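Local coordinates for protein cytochrome P450 (Zobellia galactanivorans, PDB 6G5O) that binds a haem (protoporphyrin IX containing iron) within the mainly helical fold of the cytochrome P450 family, at residues 230-235 with 258-263; 244-247 with 251-254. All blocks are in the same frame, centred on the assembly; numbering follows the deposited sequence.

Both contacts use helix 253-264, which corresponds to the K-helix of the cytochrome P450 fold. Contact 1 packs residues 258-263, in its later half, against helix 223-238, the later part of the I-helix region. Contact 2 sets residues 251-254, around the start of helix 253-264, beside helix 240-248, which follows helix 223-238 in the chain. Contact 2 is therefore nested inside the loop that contact 1 closes. Their centres lie 14 Å apart, on the same side of the chain's centre. Contact 1 is deeper, about 12 Å from that centre against about 22 Å for contact 2, and its segment 258-263 also carries Ile-261, which touches the haem.

Contact 1 of 2, residues 230-235 with 258-263; sequences TNSIAY and EEMIRY
Met-260 spans the gap between helices 253-264 and 223-238 almost alone, its sulfur against Ser-232 and its methyl against Tyr-235. Met-260 SD lies 3.4 Å from Ser-232 OG and 3.9 Å from Ser-232 CB. That hydroxyl is hydrogen-bonded to the carbonyl of Ala-228, one turn back, so its approach to the sulfur is a van der Waals contact with a group held elsewhere. Beyond the sulfur, Met-260 CE meets the CD2-CE2 side of the Tyr-235 ring obliquely, 3.7 Å from Tyr-235 CD2, as the two side chains cross at about a right angle. Reach comes from an extended chain (chi2 -171°, chi3 -164°), while the tyrosine ring swings into place with CG anti to its backbone N (chi1 165°).

In a cytochrome P450 this pairs the I-helix region with the K-helix, whose Glu-x-x-Arg signature is Glu-259 and Arg-262. The arginine grips the carboxylate side-on: Arg-262 NE meets Glu-259 OE1 at 2.8 Å and Arg-262 NH2 meets Glu-259 OE2 at 3.0 Å. Both oxygens lie near the guanidinium plane, but the nitrogens approach from well above the carboxylate plane. Arg-315 makes a second salt bridge to Glu-259, as in the family's Glu-Arg-Arg triad.

Packing is looser between the tyrosines, where Tyr-263 CE2 stays 6.3 Å from Tyr-235 CD1. Asn-231 ND2 is hydrogen-bonded to the carbonyl of Val-373. The touching residues are all buried; Glu-258, further off and partly exposed, has a salt bridge to Arg-337 and a hydrogen bond to His-320.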
loop_
_atom_site.group_PDB
_atom_site.type_symbol
_atom_site.label_atom_id
_atom_site.label_comp_id
_atom_site.label_asym_id
_atom_site.label_seq_id
_atom_site.Cartn_x
_atom_site.Cartn_y
_atom_site.Cartn_z
ATOM N N THR A 230 0.229 -11.663 0.202
ATOM C CA THR A 230 1.195 -12.733 0.432
ATOM C C THR A 230 1.381 -12.957 1.945
ATOM O O THR A 230 1.302 -14.102 2.416
ATOM C CB THR A 230 2.526 -12.422 -0.243
ATOM O OG1 THR A 230 2.309 -12.288 -1.652
ATOM C CG2 THR A 230 3.538 -13.555 -0.011
ATOM N N ASN A 231 1.557 -11.859 2.698
ATOM C CA ASN A 231 1.709 -11.931 4.141
ATOM C C ASN A 231 0.485 -12.529 4.845
ATOM O O ASN A 231 0.642 -13.251 5.852
ATOM C CB ASN A 231 2.093 -10.579 4.724
ATOM C CG ASN A 231 3.512 -10.147 4.332
ATOM O OD1 ASN A 231 4.272 -10.952 3.815
ATOM N ND2 ASN A 231 3.864 -8.866 4.545
ATOM N N SER A 232 -0.708 -12.269 4.310
ATOM C CA SER A 232 -1.926 -12.807 4.878
ATOM C C SER A 232 -2.013 -14.328 4.753
ATOM O O SER A 232 -2.516 -15.019 5.653
ATOM C CB SER A 232 -3.140 -12.170 4.225
ATOM O OG SER A 232 -3.113 -10.770 4.482
ATOM N N ILE A 233 -1.579 -14.846 3.617
ATOM C CA ILE A 233 -1.672 -16.277 3.374
ATOM C C ILE A 233 -0.630 -16.994 4.243
ATOM O O ILE A 233 -0.941 -18.001 4.907
ATOM C CB ILE A 233 -1.481 -16.589 1.881
ATOM C CG1 ILE A 233 -2.684 -16.053 1.089
ATOM C CG2 ILE A 233 -1.351 -18.085 1.653
ATOM C CD1 ILE A 233 -2.333 -15.817 -0.371
ATOM N N ALA A 234 0.582 -16.457 4.280
ATOM C CA ALA A 234 1.591 -16.954 5.199
ATOM C C ALA A 234 1.050 -17.072 6.622
ATOM O O ALA A 234 1.139 -18.154 7.263
ATOM C CB ALA A 234 2.794 -16.045 5.201
ATOM N N TYR A 235 0.500 -15.962 7.129
ATOM C CA TYR A 235 -0.043 -15.953 8.482
ATOM C C TYR A 235 -1.104 -17.030 8.709
ATOM O O TYR A 235 -1.117 -17.667 9.756
ATOM C CB TYR A 235 -0.639 -14.588 8.833
ATOM C CG TYR A 235 -1.519 -14.614 10.057
ATOM C CD1 TYR A 235 -0.974 -14.536 11.344
ATOM C CD2 TYR A 235 -2.876 -14.716 9.932
ATOM C CE1 TYR A 235 -1.781 -14.551 12.461
ATOM C CE2 TYR A 235 -3.692 -14.733 11.037
ATOM C CZ TYR A 235 -3.132 -14.665 12.292
ATOM O OH TYR A 235 -3.977 -14.686 13.351
ATOM N N GLU A 258 -8.059 -4.874 9.044
ATOM C CA GLU A 258 -7.398 -3.690 9.588
ATOM C C GLU A 258 -6.237 -4.112 10.478
ATOM O O GLU A 258 -5.221 -3.405 10.596
ATOM C CB GLU A 258 -8.356 -2.807 10.397
ATOM C CG GLU A 258 -9.445 -2.153 9.576
ATOM C CD GLU A 258 -8.939 -1.381 8.341
ATOM O OE1 GLU A 258 -8.056 -0.498 8.457
ATOM O OE2 GLU A 258 -9.470 -1.655 7.237
ATOM N N GLU A 259 -6.396 -5.246 11.156
ATOM C CA GLU A 259 -5.340 -5.687 12.029
ATOM C C GLU A 259 -4.145 -6.174 11.211
ATOM O O GLU A 259 -2.995 -5.976 11.598
ATOM C CB GLU A 259 -5.846 -6.788 12.991
ATOM C CG GLU A 259 -4.764 -7.468 13.822
ATOM C CD GLU A 259 -4.131 -6.592 14.852
ATOM O OE1 GLU A 259 -4.332 -5.350 14.833
ATOM O OE2 GLU A 259 -3.443 -7.146 15.730
ATOM N N MET A 260 -4.420 -6.836 10.096
ATOM C CA MET A 260 -3.365 -7.208 9.178
ATOM C C MET A 260 -2.654 -5.986 8.560
ATOM O O MET A 260 -1.445 -5.973 8.472
ATOM C CB MET A 260 -3.913 -8.149 8.151
ATOM C CG MET A 260 -4.097 -9.516 8.790
ATOM S SD MET A 260 -4.500 -10.755 7.593
ATOM C CE MET A 260 -5.124 -12.041 8.709
ATOM N N ILE A 261 -3.379 -4.951 8.196
ATOM C CA ILE A 261 -2.706 -3.757 7.718
ATOM C C ILE A 261 -1.804 -3.146 8.784
ATOM O O ILE A 261 -0.725 -2.699 8.490
ATOM C CB ILE A 261 -3.703 -2.703 7.185
ATOM C CG1 ILE A 261 -4.422 -3.240 5.934
ATOM C CG2 ILE A 261 -2.990 -1.399 6.876
ATOM C CD1 ILE A 261 -3.500 -3.758 4.851
ATOM N N ARG A 262 -2.247 -3.104 10.018
ATOM C CA ARG A 262 -1.430 -2.584 11.128
ATOM C C ARG A 262 -0.093 -3.336 11.288
ATOM O O ARG A 262 1.001 -2.749 11.341
ATOM C CB ARG A 262 -2.193 -2.716 12.470
ATOM C CG ARG A 262 -1.466 -2.103 13.665
ATOM C CD ARG A 262 -2.080 -2.522 14.997
ATOM N NE ARG A 262 -1.928 -3.961 15.272
ATOM C CZ ARG A 262 -0.831 -4.498 15.781
ATOM N NH1 ARG A 262 0.204 -3.730 16.084
ATOM N NH2 ARG A 262 -0.765 -5.801 15.957
ATOM N N TYR A 263 -0.236 -4.642 11.435
ATOM C CA TYR A 263 0.854 -5.489 11.757
ATOM C C TYR A 263 1.797 -5.588 10.582
ATOM O O TYR A 263 2.994 -5.436 10.766
ATOM C CB TYR A 263 0.383 -6.882 12.154
ATOM C CG TYR A 263 1.523 -7.814 12.491
ATOM C CD1 TYR A 263 2.131 -7.776 13.729
ATOM C CD2 TYR A 263 1.948 -8.778 11.581
ATOM C CE1 TYR A 263 3.171 -8.655 14.045
ATOM C CE2 TYR A 263 2.971 -9.668 11.876
ATOM C CZ TYR A 263 3.590 -9.587 13.112
ATOM O OH TYR A 263 4.620 -10.441 13.414
#

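Contact 2 of 2, residues 244-247 with 251-254; sequences ERLR and EITG
Ile-252 lays its CD1 methyl over one face of the Arg-245 guanidinium, 4.0 Å above the plane and displaced toward the rim. This is the short connection joining helix 240-248 to helix 253-264, equivalent to the J-to-K connection of the cytochrome P450 fold, and three residues separate the two segments. The CA atoms nearest across it are those of Leu-246 and Thr-253, at 6.7 Å.

Two of the isoleucine's branches meet the arginine. Ile-252 CD1 is 4.1 Å from Arg-245 CZ; Ile-252 CG2, 4.2 Å from Arg-245 NH2, lies beyond the rim. Neither methyl competes for the N-H bonds of the flat group. NE is salt-bridged to Glu-249 and NH2 to Asp-314, which would limit rotation of the guanidinium under the isoleucine. A bend at chi3 (73°) in an otherwise extended chain carries the group to that position, though Arg-245 CB does not itself point at the other segment.

Deeper in, Leu-246 takes over. Its methyl Leu-246 CD2 lies 4.1 Å from Ile-252 CG1, the two side chains crossing at about a right angle. Ile-252 reaches both neighbours because CG1 stands between its backbone N and carbonyl carbon (chi1 73°), which leaves CG2 beside the backbone N. Leu-246 also touches Ala-348 of helix 333-350, and Gln-345 of that helix is hydrogen-bonded through NE2 to the Leu-246 carbonyl and to the Thr-253 hydroxyl. Thr-253 OG1, held also by the carbonyl of Pro-250, stands 4.1 Å from Leu-246 CD2.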
loop_
_atom_site.group_PDB
_atom_site.type_symbol
_atom_site.label_atom_id
_atom_site.label_comp_id
_atom_site.label_asym_id
_atom_site.label_seq_id
_atom_site.Cartn_x
_atom_site.Cartn_y
_atom_site.Cartn_z
ATOM N N GLU A 244 -10.069 -21.016 11.104
ATOM C CA GLU A 244 -11.366 -21.537 11.608
ATOM C C GLU A 244 -12.236 -20.388 12.168
ATOM O O GLU A 244 -13.431 -20.328 11.908
ATOM C CB GLU A 244 -11.139 -22.669 12.665
ATOM C CG GLU A 244 -12.265 -23.696 12.775
ATOM N N ARG A 245 -11.648 -19.460 12.924
ATOM C CA ARG A 245 -12.412 -18.301 13.412
ATOM C C ARG A 245 -13.059 -17.499 12.283
ATOM O O ARG A 245 -14.234 -17.128 12.387
ATOM C CB ARG A 245 -11.565 -17.385 14.282
ATOM C CG ARG A 245 -11.385 -17.877 15.710
ATOM C CD ARG A 245 -11.000 -16.721 16.622
ATOM N NE ARG A 245 -12.137 -15.839 16.856
ATOM C CZ ARG A 245 -12.068 -14.620 17.419
ATOM N NH1 ARG A 245 -10.898 -14.112 17.770
ATOM N NH2 ARG A 245 -13.172 -13.880 17.596
ATOM N N LEU A 246 -12.327 -17.281 11.183
ATOM C CA LEU A 246 -12.895 -16.560 10.022
ATOM C C LEU A 246 -13.978 -17.362 9.314
ATOM O O LEU A 246 -14.960 -16.781 8.801
ATOM C CB LEU A 246 -11.814 -16.222 9.023
ATOM C CG LEU A 246 -10.821 -15.164 9.477
ATOM C CD1 LEU A 246 -9.573 -15.279 8.618
ATOM C CD2 LEU A 246 -11.402 -13.762 9.430
ATOM N N ARG A 247 -13.834 -18.694 9.276
ATOM C CA ARG A 247 -14.910 -19.516 8.704
ATOM C C ARG A 247 -16.200 -19.394 9.538
ATOM O O ARG A 247 -17.265 -19.160 8.977
ATOM C CB ARG A 247 -14.474 -20.977 8.524
ATOM C CG ARG A 247 -15.576 -21.926 8.038
ATOM C CD ARG A 247 -15.037 -23.300 7.610
ATOM N NE ARG A 247 -14.184 -23.910 8.636
ATOM C CZ ARG A 247 -14.628 -24.618 9.675
ATOM N NH1 ARG A 247 -15.940 -24.817 9.838
ATOM N NH2 ARG A 247 -13.753 -25.110 10.564
ATOM N N GLU A 251 -18.330 -12.076 10.565
ATOM C CA GLU A 251 -18.437 -10.703 11.101
ATOM C C GLU A 251 -17.118 -10.056 11.580
ATOM O O GLU A 251 -17.019 -8.844 11.612
ATOM C CB GLU A 251 -19.489 -10.618 12.231
ATOM C CG GLU A 251 -19.214 -11.464 13.465
ATOM C CD GLU A 251 -19.668 -12.949 13.374
ATOM O OE1 GLU A 251 -20.114 -13.459 12.293
ATOM O OE2 GLU A 251 -19.544 -13.636 14.418
ATOM N N ILE A 252 -16.102 -10.842 11.945
ATOM C CA ILE A 252 -14.843 -10.254 12.358
ATOM C C ILE A 252 -13.892 -9.872 11.191
ATOM O O ILE A 252 -12.782 -9.404 11.434
ATOM C CB ILE A 252 -14.058 -11.154 13.334
ATOM C CG1 ILE A 252 -13.445 -12.351 12.635
ATOM C CG2 ILE A 252 -14.889 -11.538 14.579
ATOM C CD1 ILE A 252 -12.598 -13.204 13.567
ATOM N N THR A 253 -14.299 -10.092 9.955
ATOM C CA THR A 253 -13.373 -9.995 8.840
ATOM C C THR A 253 -12.837 -8.550 8.639
ATOM O O THR A 253 -11.638 -8.360 8.395
ATOM C CB THR A 253 -14.010 -10.524 7.523
ATOM O OG1 THR A 253 -14.544 -11.837 7.705
ATOM C CG2 THR A 253 -12.969 -10.622 6.442
ATOM N N GLY A 254 -13.713 -7.550 8.764
ATOM C CA GLY A 254 -13.322 -6.134 8.673
ATOM C C GLY A 254 -12.172 -5.823 9.606
ATOM O O GLY A 254 -11.138 -5.254 9.205
#